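Local coordinates for protein probable glutathione reductase (PDB 4DNA) that probably catalyses the NADPH-dependent reduction of glutathione disulfide to glutathione, as an FAD-containing homodimer of the pyridine nucleotide-disulfide oxidoreductase family, at residues A115-A118 and T122-L125; R227-D232 and G253-D258; I356-A361 and I368-A373. All coordinates share one frame; numbering follows the deposited sequence.

Contact 1: residues A115-A118 and T122-L125. With FAD (flavin-adenine dinucleotide), chain C.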
ATOM      1  N   ALA A 115     -11.912  16.780 -35.496  1.00 85.71           N
ATOM      2  CA  ALA A 115     -12.719  16.054 -36.480  1.00 87.34           C
ATOM      3  C   ALA A 115     -14.216  16.169 -36.171  1.00 89.07           C
ATOM      4  O   ALA A 115     -14.634  16.086 -35.007  1.00 85.87           O
ATOM      5  CB  ALA A 115     -12.296  14.596 -36.551  1.00 86.13           C
ATOM      6  N   GLU A 116     -15.016  16.382 -37.217  1.00 90.62           N
ATOM      7  CA  GLU A 116     -16.469  16.398 -37.087  1.00 89.62           C
ATOM      8  C   GLU A 116     -17.105  15.397 -38.026  1.00 91.12           C
ATOM      9  O   GLU A 116     -16.438  14.811 -38.888  1.00 91.68           O
ATOM     10  CB  GLU A 116     -17.031  17.790 -37.344  1.00 94.76           C
ATOM     11  CG  GLU A 116     -17.241  18.611 -36.086  1.00 92.98           C
ATOM     12  CD  GLU A 116     -17.504  20.078 -36.384  1.00 97.47           C
ATOM     13  OE1 GLU A 116     -18.374  20.381 -37.241  1.00 99.35           O
ATOM     14  OE2 GLU A 116     -16.832  20.930 -35.754  1.00101.14           O
ATOM     15  N   LEU A 117     -18.407  15.211 -37.856  1.00 92.94           N
ATOM     16  CA  LEU A 117     -19.132  14.214 -38.612  1.00 92.45           C
ATOM     17  C   LEU A 117     -19.957  14.802 -39.730  1.00 93.47           C
ATOM     18  O   LEU A 117     -20.810  15.667 -39.498  1.00 94.59           O
ATOM     19  CB  LEU A 117     -20.022  13.402 -37.681  1.00 91.16           C
ATOM     20  CG  LEU A 117     -19.278  12.308 -36.924  1.00 90.84           C
ATOM     21  CD1 LEU A 117     -20.043  11.893 -35.683  1.00 88.91           C
ATOM     22  CD2 LEU A 117     -19.058  11.115 -37.840  1.00 91.98           C
ATOM     23  N   ALA A 118     -19.669  14.328 -40.941  1.00 95.65           N
ATOM     24  CA  ALA A 118     -20.491  14.562 -42.129  1.00 99.31           C
ATOM     25  C   ALA A 118     -21.694  13.601 -42.139  1.00104.44           C
ATOM     26  O   ALA A 118     -22.640  13.776 -41.352  1.00104.36           O
ATOM     27  CB  ALA A 118     -19.653  14.398 -43.389  1.00101.38           C
ATOM     28  N   THR A 122     -18.806   9.130 -42.847  1.00 98.90           N
ATOM     29  CA  THR A 122     -17.948  10.191 -43.376  1.00 97.60           C
ATOM     30  C   THR A 122     -17.542  11.197 -42.294  1.00 95.49           C
ATOM     31  O   THR A 122     -18.386  11.730 -41.574  1.00 96.04           O
ATOM     32  CB  THR A 122     -18.660  10.958 -44.508  1.00100.73           C
ATOM     33  OG1 THR A 122     -19.398  10.043 -45.326  1.00101.97           O
ATOM     34  CG2 THR A 122     -17.656  11.699 -45.363  1.00100.99           C
ATOM     35  N   VAL A 123     -16.245  11.460 -42.195  1.00 95.30           N
ATOM     36  CA  VAL A 123     -15.709  12.337 -41.162  1.00 94.21           C
ATOM     37  C   VAL A 123     -15.010  13.514 -41.820  1.00 94.73           C
ATOM     38  O   VAL A 123     -14.169  13.312 -42.696  1.00 95.84           O
ATOM     39  CB  VAL A 123     -14.674  11.603 -40.273  1.00 91.86           C
ATOM     40  CG1 VAL A 123     -14.297  12.461 -39.076  1.00 90.36           C
ATOM     41  CG2 VAL A 123     -15.194  10.250 -39.814  1.00 89.88           C
ATOM     42  N   LYS A 124     -15.344  14.735 -41.399  1.00 95.24           N
ATOM     43  CA  LYS A 124     -14.613  15.924 -41.868  1.00 96.72           C
ATOM     44  C   LYS A 124     -13.508  16.349 -40.902  1.00 96.04           C
ATOM     45  O   LYS A 124     -13.659  16.254 -39.679  1.00 93.40           O
ATOM     46  CB  LYS A 124     -15.547  17.099 -42.223  1.00 98.95           C
ATOM     47  CG  LYS A 124     -16.319  17.727 -41.068  1.00 98.61           C
ATOM     48  CD  LYS A 124     -17.154  18.904 -41.564  1.00104.28           C
ATOM     49  CE  LYS A 124     -18.160  19.382 -40.519  1.00103.25           C
ATOM     50  NZ  LYS A 124     -19.105  20.395 -41.082  1.00106.79           N
ATOM     51  N   LEU A 125     -12.402  16.810 -41.477  1.00 96.23           N
ATOM     52  CA  LEU A 125     -11.208  17.177 -40.730  1.00 94.71           C
ATOM     53  C   LEU A 125     -10.942  18.663 -40.918  1.00 96.02           C
ATOM     54  O   LEU A 125     -10.463  19.074 -41.968  1.00 98.09           O
ATOM     55  CB  LEU A 125     -10.011  16.388 -41.258  1.00 96.35           C
ATOM     56  CG  LEU A 125     -10.167  14.886 -41.533  1.00 95.73           C
ATOM     57  CD1 LEU A 125      -9.245  14.413 -42.661  1.00 94.69           C
ATOM     58  CD2 LEU A 125      -9.941  14.090 -40.252  1.00 90.37           C
TER
HETATM   59  PA  FAD C 500     -10.181  11.972 -22.797  1.00 71.98           P
HETATM   60  O1A FAD C 500     -11.062  13.015 -22.132  1.00 70.48           O
HETATM   61  O2A FAD C 500      -9.000  11.340 -22.092  1.00 72.80           O
HETATM   62  O5B FAD C 500      -9.622  12.571 -24.178  1.00 72.78           O
HETATM   63  C5B FAD C 500     -10.393  12.596 -25.386  1.00 72.43           C
HETATM   64  C4B FAD C 500      -9.629  13.497 -26.344  1.00 72.55           C
HETATM   65  O4B FAD C 500     -10.399  13.872 -27.485  1.00 71.01           O
HETATM   66  C3B FAD C 500      -9.232  14.779 -25.637  1.00 72.84           C
HETATM   67  O3B FAD C 500      -7.803  14.896 -25.681  1.00 71.60           O
HETATM   68  C2B FAD C 500      -9.955  15.874 -26.397  1.00 72.62           C
HETATM   69  O2B FAD C 500      -9.175  17.068 -26.462  1.00 72.55           O
HETATM   70  C1B FAD C 500     -10.175  15.255 -27.770  1.00 73.72           C
HETATM   71  N9A FAD C 500     -11.360  15.775 -28.492  1.00 74.97           N
HETATM   72  C8A FAD C 500     -12.492  16.208 -27.904  1.00 75.00           C
HETATM   73  N7A FAD C 500     -13.421  16.597 -28.809  1.00 76.00           N
HETATM   74  C5A FAD C 500     -12.874  16.401 -30.014  1.00 76.74           C
HETATM   75  C6A FAD C 500     -13.343  16.612 -31.394  1.00 78.41           C
HETATM   76  N6A FAD C 500     -14.585  17.124 -31.572  1.00 79.46           N
HETATM   77  N1A FAD C 500     -12.497  16.288 -32.407  1.00 78.97           N
HETATM   78  C2A FAD C 500     -11.260  15.790 -32.161  1.00 78.08           C
HETATM   79  N3A FAD C 500     -10.771  15.574 -30.918  1.00 77.06           N
HETATM   80  C4A FAD C 500     -11.520  15.856 -29.817  1.00 76.58           C
HETATM   81  N1  FAD C 500      -9.427   8.895 -13.680  1.00 64.60           N
HETATM   82  C2  FAD C 500      -8.873   7.899 -12.952  1.00 64.16           C
HETATM   83  O2  FAD C 500      -9.122   6.712 -13.253  1.00 64.41           O
HETATM   84  N3  FAD C 500      -8.061   8.153 -11.909  1.00 64.02           N
HETATM   85  C4  FAD C 500      -7.742   9.402 -11.513  1.00 64.26           C
HETATM   86  O4  FAD C 500      -6.971   9.590 -10.541  1.00 64.22           O
HETATM   87  C4X FAD C 500      -8.321  10.546 -12.261  1.00 64.55           C
HETATM   88  N5  FAD C 500      -8.049  11.828 -11.932  1.00 64.58           N
HETATM   89  C5X FAD C 500      -8.595  12.846 -12.651  1.00 65.29           C
HETATM   90  C6  FAD C 500      -8.315  14.170 -12.310  1.00 65.50           C
HETATM   91  C7  FAD C 500      -8.879  15.224 -13.037  1.00 65.90           C
HETATM   92  C7M FAD C 500      -8.542  16.637 -12.631  1.00 66.33           C
HETATM   93  C8  FAD C 500      -9.777  14.938 -14.200  1.00 66.03           C
HETATM   94  C8M FAD C 500     -10.400  16.029 -15.029  1.00 66.53           C
HETATM   95  C9  FAD C 500     -10.059  13.622 -14.539  1.00 66.02           C
HETATM   96  C9A FAD C 500      -9.507  12.570 -13.810  1.00 65.10           C
HETATM   97  N10 FAD C 500      -9.798  11.238 -14.168  1.00 65.06           N
HETATM   98  C10 FAD C 500      -9.211  10.203 -13.402  1.00 64.81           C
HETATM   99  C1' FAD C 500     -10.699  10.966 -15.303  1.00 65.65           C
HETATM  100  C2' FAD C 500      -9.968  10.562 -16.575  1.00 67.39           C
HETATM  101  O2' FAD C 500      -9.006  11.566 -16.913  1.00 66.91           O
HETATM  102  C3' FAD C 500     -10.962  10.335 -17.716  1.00 69.69           C
HETATM  103  O3' FAD C 500     -12.003   9.477 -17.234  1.00 68.86           O
HETATM  104  C4' FAD C 500     -10.325   9.701 -18.953  1.00 68.81           C
HETATM  105  O4' FAD C 500      -9.394  10.622 -19.536  1.00 70.33           O
HETATM  106  C5' FAD C 500     -11.377   9.333 -19.984  1.00 70.03           C
HETATM  107  O5' FAD C 500     -10.807   9.465 -21.285  1.00 71.78           O
HETATM  108  P   FAD C 500     -11.676   9.522 -22.647  1.00 71.47           P
HETATM  109  O1P FAD C 500     -11.317   8.332 -23.517  1.00 71.86           O
HETATM  110  O2P FAD C 500     -13.122   9.812 -22.322  1.00 71.28           O
HETATM  111  O3P FAD C 500     -11.098  10.805 -23.422  1.00 72.18           O
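Glu116 and Lys124 face each other as the antiparallel hydrogen-bonded pair of a beta hairpin, strands 115-117 and 122-125, whose first strand also meets the adenine of FAD. Glu116 N donates to Lys124 O at 2.8 Å, in the carbonyl plane and fairly straight (161°). The return bond, Lys124 N to Glu116 O, is more bent, and its donor is tilted from the carbonyl plane. Next to the turn Ala118 N reaches Thr122 O at 3.0 Å, while Ala118 CB rests against Thr122 CB.

On one face the Glu116 and Lys124 side chains run alongside, pointing the same way. Lys124 CG stands between its backbone N and carbonyl carbon (chi1 66°), and the extended chain beyond it carries CE to 3.7 Å from Glu116 CB. The charges meet only loosely, Glu116 OE1 lying 3.9 Å from Lys124 NZ in a long salt bridge; Glu116 OE2 has a second cation, Arg114, itself an FAD-binding residue.

The other face carries Ala115, Leu117, Val123 and Leu125. Val123 CG1 lies 3.9 Å from Ala115 CB, and Leu117 CD2 approaches Val123 CG2 more loosely. Phe9 of strand 6-11, in the parallel sheet of the FAD-binding Rossmann-type domain, touches Ala115, Val123 and Leu125, which seats the hairpin on that sheet.

Strand 130-134 extends the hairpin to a three-stranded antiparallel sheet. At the cofactor end the backbone reads the adenine directly: Ala115 N donates to FAD N1A at 3.2 Å, nearly straight at 167°.

Contact 2: residues R227-D232 and G253-D258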
ATOM      1  N   ARG A 227     -10.691  25.552   5.553  1.00 70.17           N
ATOM      2  CA  ARG A 227     -12.021  26.011   5.862  1.00 74.54           C
ATOM      3  C   ARG A 227     -12.974  25.301   4.915  1.00 72.47           C
ATOM      4  O   ARG A 227     -12.817  25.381   3.692  1.00 71.18           O
ATOM      5  CB  ARG A 227     -12.116  27.526   5.702  1.00 73.43           C
ATOM      6  CG  ARG A 227     -13.192  28.158   6.560  1.00 75.66           C
ATOM      7  CD  ARG A 227     -13.640  29.490   5.986  1.00 76.88           C
ATOM      8  NE  ARG A 227     -14.773  30.042   6.729  1.00 80.77           N
ATOM      9  CZ  ARG A 227     -15.309  31.249   6.522  1.00 83.32           C
ATOM     10  NH1 ARG A 227     -14.822  32.059   5.581  1.00 80.95           N
ATOM     11  NH2 ARG A 227     -16.346  31.650   7.259  1.00 84.51           N
ATOM     12  N   ILE A 228     -13.933  24.567   5.471  1.00 72.56           N
ATOM     13  CA  ILE A 228     -14.961  23.948   4.646  1.00 71.66           C
ATOM     14  C   ILE A 228     -16.288  24.596   4.963  1.00 72.08           C
ATOM     15  O   ILE A 228     -16.616  24.809   6.118  1.00 74.78           O
ATOM     16  CB  ILE A 228     -15.061  22.418   4.827  1.00 71.21           C
ATOM     17  CG1 ILE A 228     -13.676  21.769   4.752  1.00 70.12           C
ATOM     18  CG2 ILE A 228     -16.002  21.803   3.788  1.00 68.89           C
ATOM     19  CD1 ILE A 228     -13.695  20.297   5.106  1.00 68.15           C
ATOM     20  N   LEU A 229     -17.025  24.919   3.911  1.00 71.15           N
ATOM     21  CA  LEU A 229     -18.312  25.553   4.020  1.00 73.94           C
ATOM     22  C   LEU A 229     -19.360  24.712   3.300  1.00 75.86           C
ATOM     23  O   LEU A 229     -19.402  24.647   2.067  1.00 75.65           O
ATOM     24  CB  LEU A 229     -18.245  26.976   3.461  1.00 75.79           C
ATOM     25  CG  LEU A 229     -17.240  27.872   4.198  1.00 76.15           C
ATOM     26  CD1 LEU A 229     -17.096  29.241   3.554  1.00 75.02           C
ATOM     27  CD2 LEU A 229     -17.600  28.001   5.673  1.00 79.75           C
ATOM     28  N   CYS A 230     -20.198  24.053   4.091  1.00 76.84           N
ATOM     29  CA  CYS A 230     -21.241  23.190   3.570  1.00 76.72           C
ATOM     30  C   CYS A 230     -22.573  23.927   3.357  1.00 77.29           C
ATOM     31  O   CYS A 230     -22.772  25.030   3.871  1.00 77.63           O
ATOM     32  CB  CYS A 230     -21.398  21.968   4.486  1.00 77.29           C
ATOM     33  SG  CYS A 230     -20.303  20.603   4.024  1.00 86.94           S
ATOM     34  N   GLU A 231     -23.460  23.306   2.578  1.00 76.89           N
ATOM     35  CA  GLU A 231     -24.828  23.781   2.360  1.00 77.34           C
ATOM     36  C   GLU A 231     -24.849  25.221   1.891  1.00 79.06           C
ATOM     37  O   GLU A 231     -25.616  26.035   2.406  1.00 80.07           O
ATOM     38  CB  GLU A 231     -25.674  23.668   3.639  1.00 79.21           C
ATOM     39  CG  GLU A 231     -25.603  22.338   4.384  1.00 79.23           C
ATOM     40  CD  GLU A 231     -26.814  22.100   5.263  1.00 79.98           C
ATOM     41  OE1 GLU A 231     -27.751  22.919   5.223  1.00 81.65           O
ATOM     42  OE2 GLU A 231     -26.843  21.085   5.984  1.00 80.75           O
ATOM     43  N   ASP A 232     -24.004  25.536   0.916  1.00 79.35           N
ATOM     44  CA  ASP A 232     -23.844  26.914   0.468  1.00 79.85           C
ATOM     45  C   ASP A 232     -23.354  26.984  -0.967  1.00 79.83           C
ATOM     46  O   ASP A 232     -22.805  26.022  -1.489  1.00 79.06           O
ATOM     47  CB  ASP A 232     -22.877  27.652   1.391  1.00 80.13           C
ATOM     48  CG  ASP A 232     -23.054  29.154   1.351  1.00 82.32           C
ATOM     49  OD1 ASP A 232     -23.989  29.659   0.686  1.00 83.18           O
ATOM     50  OD2 ASP A 232     -22.235  29.833   1.999  1.00 82.38           O
ATOM     51  N   GLY A 253     -21.197  35.488   3.728  1.00 88.76           N
ATOM     52  CA  GLY A 253     -20.822  36.821   3.213  1.00 88.69           C
ATOM     53  C   GLY A 253     -19.933  36.776   1.975  1.00 88.46           C
ATOM     54  O   GLY A 253     -20.068  35.876   1.128  1.00 86.82           O
ATOM     55  N   GLU A 254     -19.006  37.728   1.869  1.00 88.28           N
ATOM     56  CA  GLU A 254     -18.095  37.773   0.720  1.00 86.92           C
ATOM     57  C   GLU A 254     -16.649  37.395   1.050  1.00 85.53           C
ATOM     58  O   GLU A 254     -16.045  37.947   1.967  1.00 86.72           O
ATOM     59  CB  GLU A 254     -18.174  39.124  -0.010  1.00 89.33           C
ATOM     60  CG  GLU A 254     -17.953  40.370   0.843  1.00 90.39           C
ATOM     61  CD  GLU A 254     -18.411  41.638   0.147  1.00 93.79           C
ATOM     62  OE1 GLU A 254     -18.978  41.542  -0.960  1.00 92.76           O
ATOM     63  OE2 GLU A 254     -18.216  42.736   0.711  1.00 99.14           O
ATOM     64  N   ILE A 255     -16.112  36.448   0.283  1.00 83.25           N
ATOM     65  CA  ILE A 255     -14.776  35.912   0.531  1.00 82.71           C
ATOM     66  C   ILE A 255     -13.833  36.355  -0.573  1.00 82.02           C
ATOM     67  O   ILE A 255     -14.125  36.175  -1.770  1.00 81.29           O
ATOM     68  CB  ILE A 255     -14.746  34.361   0.597  1.00 80.30           C
ATOM     69  CG1 ILE A 255     -16.104  33.791   1.004  1.00 80.79           C
ATOM     70  CG2 ILE A 255     -13.650  33.883   1.543  1.00 79.60           C
ATOM     71  CD1 ILE A 255     -16.069  32.326   1.387  1.00 78.72           C
ATOM     72  N   VAL A 256     -12.698  36.924  -0.177  1.00 79.95           N
ATOM     73  CA  VAL A 256     -11.719  37.356  -1.163  1.00 79.78           C
ATOM     74  C   VAL A 256     -10.620  36.317  -1.273  1.00 77.10           C
ATOM     75  O   VAL A 256     -10.128  35.825  -0.260  1.00 77.37           O
ATOM     76  CB  VAL A 256     -11.121  38.740  -0.831  1.00 80.21           C
ATOM     77  CG1 VAL A 256     -10.342  39.264  -2.029  1.00 80.81           C
ATOM     78  CG2 VAL A 256     -12.208  39.741  -0.458  1.00 78.31           C
ATOM     79  N   ALA A 257     -10.249  35.963  -2.499  1.00 75.89           N
ATOM     80  CA  ALA A 257      -9.123  35.040  -2.717  1.00 74.40           C
ATOM     81  C   ALA A 257      -8.395  35.366  -4.006  1.00 72.89           C
ATOM     82  O   ALA A 257      -8.956  36.018  -4.889  1.00 73.69           O
ATOM     83  CB  ALA A 257      -9.601  33.600  -2.729  1.00 73.03           C
ATOM     84  N   ASP A 258      -7.143  34.922  -4.110  1.00 72.73           N
ATOM     85  CA  ASP A 258      -6.371  35.100  -5.340  1.00 72.44           C
ATOM     86  C   ASP A 258      -7.010  34.387  -6.548  1.00 71.10           C
ATOM     87  O   ASP A 258      -7.101  34.948  -7.632  1.00 70.61           O
ATOM     88  CB  ASP A 258      -4.916  34.675  -5.137  1.00 71.84           C
ATOM     89  CG  ASP A 258      -4.094  35.726  -4.411  1.00 75.08           C
ATOM     90  OD1 ASP A 258      -4.334  36.928  -4.624  1.00 76.09           O
ATOM     91  OD2 ASP A 258      -3.191  35.362  -3.634  1.00 77.25           O
TER
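Leu229 CG lies anti to its carbonyl carbon (chi1 -60°), and with chi2 near 175° this sends CD1 out to meet Ile255 CD1, two methyl ends tip to tip at 3.9 Å. The contact bridges two sheets of the Rossmann-type region predicted to bind NAD(P): strand 227-229 is the outermost strand of a parallel four-stranded sheet, and strand 254-257 is an edge of an antiparallel three-stranded one. No hydrogen bond crosses between the segments, and the CA atoms of the touching pair Leu229 and Ile255 are still 11.5 Å apart, so the two segments meet through side-chain ends alone.

Arg227 joins from two residues before Leu229, on the same side of its strand. Its nearly extended chain lays the guanidinium against Leu229 CD1, which sits 3.9 Å above the plane and over its centre. Ile255 CD1 approaches the same group obliquely, 4.4 Å from Arg227 NH1.

His252 also touches Leu229, and Thr249 of strand 245-249 touches Ile255. Farther along segment 227-232, a polar tie joins the chain to the residues leading into segment 253-258, where Asp232 OD2 is hydrogen-bonded to His252 ND1.

Contact 3: residues I356-A361 and I368-A373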
ATOM      1  N   ILE A 356     -19.879  -1.336  -1.748  1.00 59.25           N
ATOM      2  CA  ILE A 356     -20.984  -0.427  -1.415  1.00 62.22           C
ATOM      3  C   ILE A 356     -20.904   0.160   0.010  1.00 59.34           C
ATOM      4  O   ILE A 356     -20.283  -0.430   0.898  1.00 58.77           O
ATOM      5  CB  ILE A 356     -22.333  -1.152  -1.619  1.00 59.41           C
ATOM      6  CG1 ILE A 356     -22.405  -2.403  -0.717  1.00 59.79           C
ATOM      7  CG2 ILE A 356     -22.515  -1.522  -3.084  1.00 55.75           C
ATOM      8  CD1 ILE A 356     -23.746  -3.111  -0.673  1.00 57.82           C
ATOM      9  N   THR A 357     -21.532   1.314   0.221  1.00 58.16           N
ATOM     10  CA  THR A 357     -21.469   1.986   1.523  1.00 59.84           C
ATOM     11  C   THR A 357     -22.332   1.312   2.608  1.00 60.67           C
ATOM     12  O   THR A 357     -23.257   0.560   2.308  1.00 60.44           O
ATOM     13  CB  THR A 357     -21.883   3.480   1.440  1.00 62.32           C
ATOM     14  OG1 THR A 357     -23.321   3.600   1.362  1.00 63.64           O
ATOM     15  CG2 THR A 357     -21.219   4.170   0.267  1.00 61.60           C
ATOM     16  N   GLU A 358     -22.041   1.611   3.870  1.00 61.05           N
ATOM     17  CA  GLU A 358     -22.865   1.116   4.968  1.00 62.14           C
ATOM     18  C   GLU A 358     -24.337   1.471   4.794  1.00 62.02           C
ATOM     19  O   GLU A 358     -25.198   0.651   5.065  1.00 61.32           O
ATOM     20  CB  GLU A 358     -22.382   1.642   6.307  1.00 61.18           C
ATOM     21  CG  GLU A 358     -23.064   0.961   7.468  1.00 61.30           C
ATOM     22  CD  GLU A 358     -22.787   1.649   8.782  1.00 61.17           C
ATOM     23  OE1 GLU A 358     -21.690   2.224   8.909  1.00 61.29           O
ATOM     24  OE2 GLU A 358     -23.661   1.606   9.680  1.00 60.96           O
ATOM     25  N   GLU A 359     -24.619   2.684   4.333  1.00 61.83           N
ATOM     26  CA  GLU A 359     -25.991   3.065   4.045  1.00 62.50           C
ATOM     27  C   GLU A 359     -26.654   2.207   2.957  1.00 63.59           C
ATOM     28  O   GLU A 359     -27.836   1.892   3.055  1.00 65.14           O
ATOM     29  CB  GLU A 359     -26.075   4.545   3.677  1.00 65.09           C
ATOM     30  CG  GLU A 359     -27.434   4.970   3.126  1.00 70.15           C
ATOM     31  CD  GLU A 359     -27.466   6.426   2.687  1.00 86.24           C
ATOM     32  OE1 GLU A 359     -26.405   7.099   2.776  1.00 92.15           O
ATOM     33  OE2 GLU A 359     -28.550   6.898   2.248  1.00 91.29           O
ATOM     34  N   GLU A 360     -25.902   1.840   1.923  1.00 62.07           N
ATOM     35  CA  GLU A 360     -26.468   1.063   0.832  1.00 61.99           C
ATOM     36  C   GLU A 360     -26.753  -0.353   1.299  1.00 61.64           C
ATOM     37  O   GLU A 360     -27.815  -0.916   1.009  1.00 60.78           O
ATOM     38  CB  GLU A 360     -25.516   0.983  -0.357  1.00 62.86           C
ATOM     39  CG  GLU A 360     -24.994   2.294  -0.939  1.00 66.90           C
ATOM     40  CD  GLU A 360     -24.181   2.046  -2.207  1.00 72.53           C
ATOM     41  OE1 GLU A 360     -22.943   2.294  -2.216  1.00 66.84           O
ATOM     42  OE2 GLU A 360     -24.785   1.549  -3.187  1.00 78.78           O
ATOM     43  N   ALA A 361     -25.793  -0.925   2.020  1.00 61.10           N
ATOM     44  CA  ALA A 361     -25.884  -2.314   2.438  1.00 59.90           C
ATOM     45  C   ALA A 361     -27.015  -2.493   3.429  1.00 61.17           C
ATOM     46  O   ALA A 361     -27.715  -3.505   3.400  1.00 61.40           O
ATOM     47  CB  ALA A 361     -24.570  -2.782   3.033  1.00 59.32           C
ATOM     48  N   ILE A 368     -26.644  -6.828   8.370  1.00 64.18           N
ATOM     49  CA  ILE A 368     -25.247  -6.656   7.981  1.00 64.64           C
ATOM     50  C   ILE A 368     -24.354  -6.629   9.201  1.00 64.22           C
ATOM     51  O   ILE A 368     -24.815  -6.321  10.302  1.00 64.54           O
ATOM     52  CB  ILE A 368     -25.004  -5.405   7.111  1.00 62.68           C
ATOM     53  CG1 ILE A 368     -25.619  -4.175   7.760  1.00 62.71           C
ATOM     54  CG2 ILE A 368     -25.569  -5.614   5.718  1.00 62.18           C
ATOM     55  CD1 ILE A 368     -25.094  -2.885   7.179  1.00 61.80           C
ATOM     56  N   GLU A 369     -23.088  -6.978   9.008  1.00 62.67           N
ATOM     57  CA  GLU A 369     -22.098  -6.827  10.070  1.00 62.54           C
ATOM     58  C   GLU A 369     -21.048  -5.835   9.595  1.00 61.59           C
ATOM     59  O   GLU A 369     -20.626  -5.860   8.432  1.00 60.96           O
ATOM     60  CB  GLU A 369     -21.485  -8.174  10.467  1.00 62.57           C
ATOM     61  CG  GLU A 369     -22.512  -9.179  10.991  1.00 65.15           C
ATOM     62  CD  GLU A 369     -22.116 -10.654  10.853  1.00 65.60           C
ATOM     63  OE1 GLU A 369     -21.300 -11.015   9.976  1.00 63.12           O
ATOM     64  OE2 GLU A 369     -22.655 -11.473  11.630  1.00 67.25           O
ATOM     65  N   VAL A 370     -20.666  -4.930  10.491  1.00 62.13           N
ATOM     66  CA  VAL A 370     -19.703  -3.875  10.175  1.00 61.61           C
ATOM     67  C   VAL A 370     -18.470  -4.008  11.074  1.00 61.64           C
ATOM     68  O   VAL A 370     -18.579  -4.224  12.300  1.00 61.30           O
ATOM     69  CB  VAL A 370     -20.334  -2.473  10.289  1.00 60.74           C
ATOM     70  CG1 VAL A 370     -19.304  -1.391  10.031  1.00 60.79           C
ATOM     71  CG2 VAL A 370     -21.491  -2.337   9.312  1.00 60.63           C
ATOM     72  N   TYR A 371     -17.303  -3.906  10.437  1.00 60.12           N
ATOM     73  CA  TYR A 371     -16.043  -4.115  11.097  1.00 59.11           C
ATOM     74  C   TYR A 371     -15.208  -2.839  10.931  1.00 59.80           C
ATOM     75  O   TYR A 371     -14.670  -2.570   9.864  1.00 60.14           O
ATOM     76  CB  TYR A 371     -15.379  -5.373  10.528  1.00 59.77           C
ATOM     77  CG  TYR A 371     -16.144  -6.689  10.802  1.00 60.64           C
ATOM     78  CD1 TYR A 371     -17.200  -7.102   9.978  1.00 60.33           C
ATOM     79  CD2 TYR A 371     -15.790  -7.532  11.868  1.00 61.79           C
ATOM     80  CE1 TYR A 371     -17.872  -8.295  10.210  1.00 60.54           C
ATOM     81  CE2 TYR A 371     -16.467  -8.718  12.109  1.00 62.45           C
ATOM     82  CZ  TYR A 371     -17.509  -9.090  11.277  1.00 61.30           C
ATOM     83  OH  TYR A 371     -18.200 -10.260  11.504  1.00 61.96           O
ATOM     84  N   ARG A 372     -15.140  -2.037  11.996  1.00 61.70           N
ATOM     85  CA  ARG A 372     -14.599  -0.680  11.929  1.00 60.73           C
ATOM     86  C   ARG A 372     -13.354  -0.554  12.786  1.00 62.51           C
ATOM     87  O   ARG A 372     -13.346  -0.926  13.955  1.00 63.53           O
ATOM     88  CB  ARG A 372     -15.646   0.336  12.396  1.00 62.41           C
ATOM     89  CG  ARG A 372     -15.391   1.767  11.937  1.00 62.21           C
ATOM     90  CD  ARG A 372     -16.208   2.799  12.695  1.00 63.39           C
ATOM     91  NE  ARG A 372     -15.886   4.164  12.265  1.00 64.04           N
ATOM     92  CZ  ARG A 372     -15.080   5.008  12.916  1.00 64.83           C
ATOM     93  NH1 ARG A 372     -14.495   4.656  14.058  1.00 65.07           N
ATOM     94  NH2 ARG A 372     -14.857   6.221  12.427  1.00 63.20           N
ATOM     95  N   ALA A 373     -12.298  -0.022  12.188  1.00 64.35           N
ATOM     96  CA  ALA A 373     -11.010   0.091  12.852  1.00 64.73           C
ATOM     97  C   ALA A 373     -10.568   1.537  12.815  1.00 66.77           C
ATOM     98  O   ALA A 373     -10.543   2.147  11.749  1.00 65.74           O
ATOM     99  CB  ALA A 373      -9.987  -0.783  12.150  1.00 68.43           C
TER
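Ala361 and Ile368 bring the backbones nearest, CA to CA 7.1 Å, where helix 358-364 packs on strand 367-375 of the antiparallel sheet of the dimerisation domain. A short connection turns the chain from the helix into this strand. No hydrogen bond links the segments. The helix starts with a capping box: Glu360 N donates to Thr357 OG1 at 3.2 Å, and Thr357 N to Glu360 OE1 at 3.0 Å, approaching from above the carboxylate plane. These reciprocal bonds fix the first turn.

Ile368 buries more surface here than any other residue. Its CG1 stands between backbone N and carbonyl carbon (chi1 51°), and its two branches meet the helix at different points: CG2 lies 4.0 Å from Ala361 CB and 3.8 Å from Ala361 O, while CD1 comes to 4.1 Å from Glu358 O.

The side chains of Glu358 and Val370 cross at about a right angle. The carboxylate of this buried acid is engaged beyond the contact, OE1 taking a hydrogen bond with Tyr454 OH and a salt bridge with Lys392; both residues belong to strands flanking 367-375. Nearer the backbone than the carboxylate, the aliphatic part of Glu358 lies against Val370, CG touching Val370 CG2 at 4.1 Å.

The three contacts follow one another in series along the chain and none touches another. Contacts 1 and 2 both lie in the pyridine nucleotide-disulphide oxidoreductase part of the chain, yet their centres are about 45 Å apart: one belongs to the small antiparallel sheet beside the FAD adenine, the other joins two sheets of the predicted NAD(P)-binding region. Contact 3 lies in the dimerisation domain, across the centre of the chain from contact 1, with about 50 Å between their centres. Contacts 2 and 3 are closer, about 14 Å between nearest atoms. The contacts thus fall in the FAD-binding, predicted NAD(P)-binding and dimerisation parts of the subunit. His439 O of the second subunit is hydrogen-bonded to FAD, so the cofactor site is completed across the dimer.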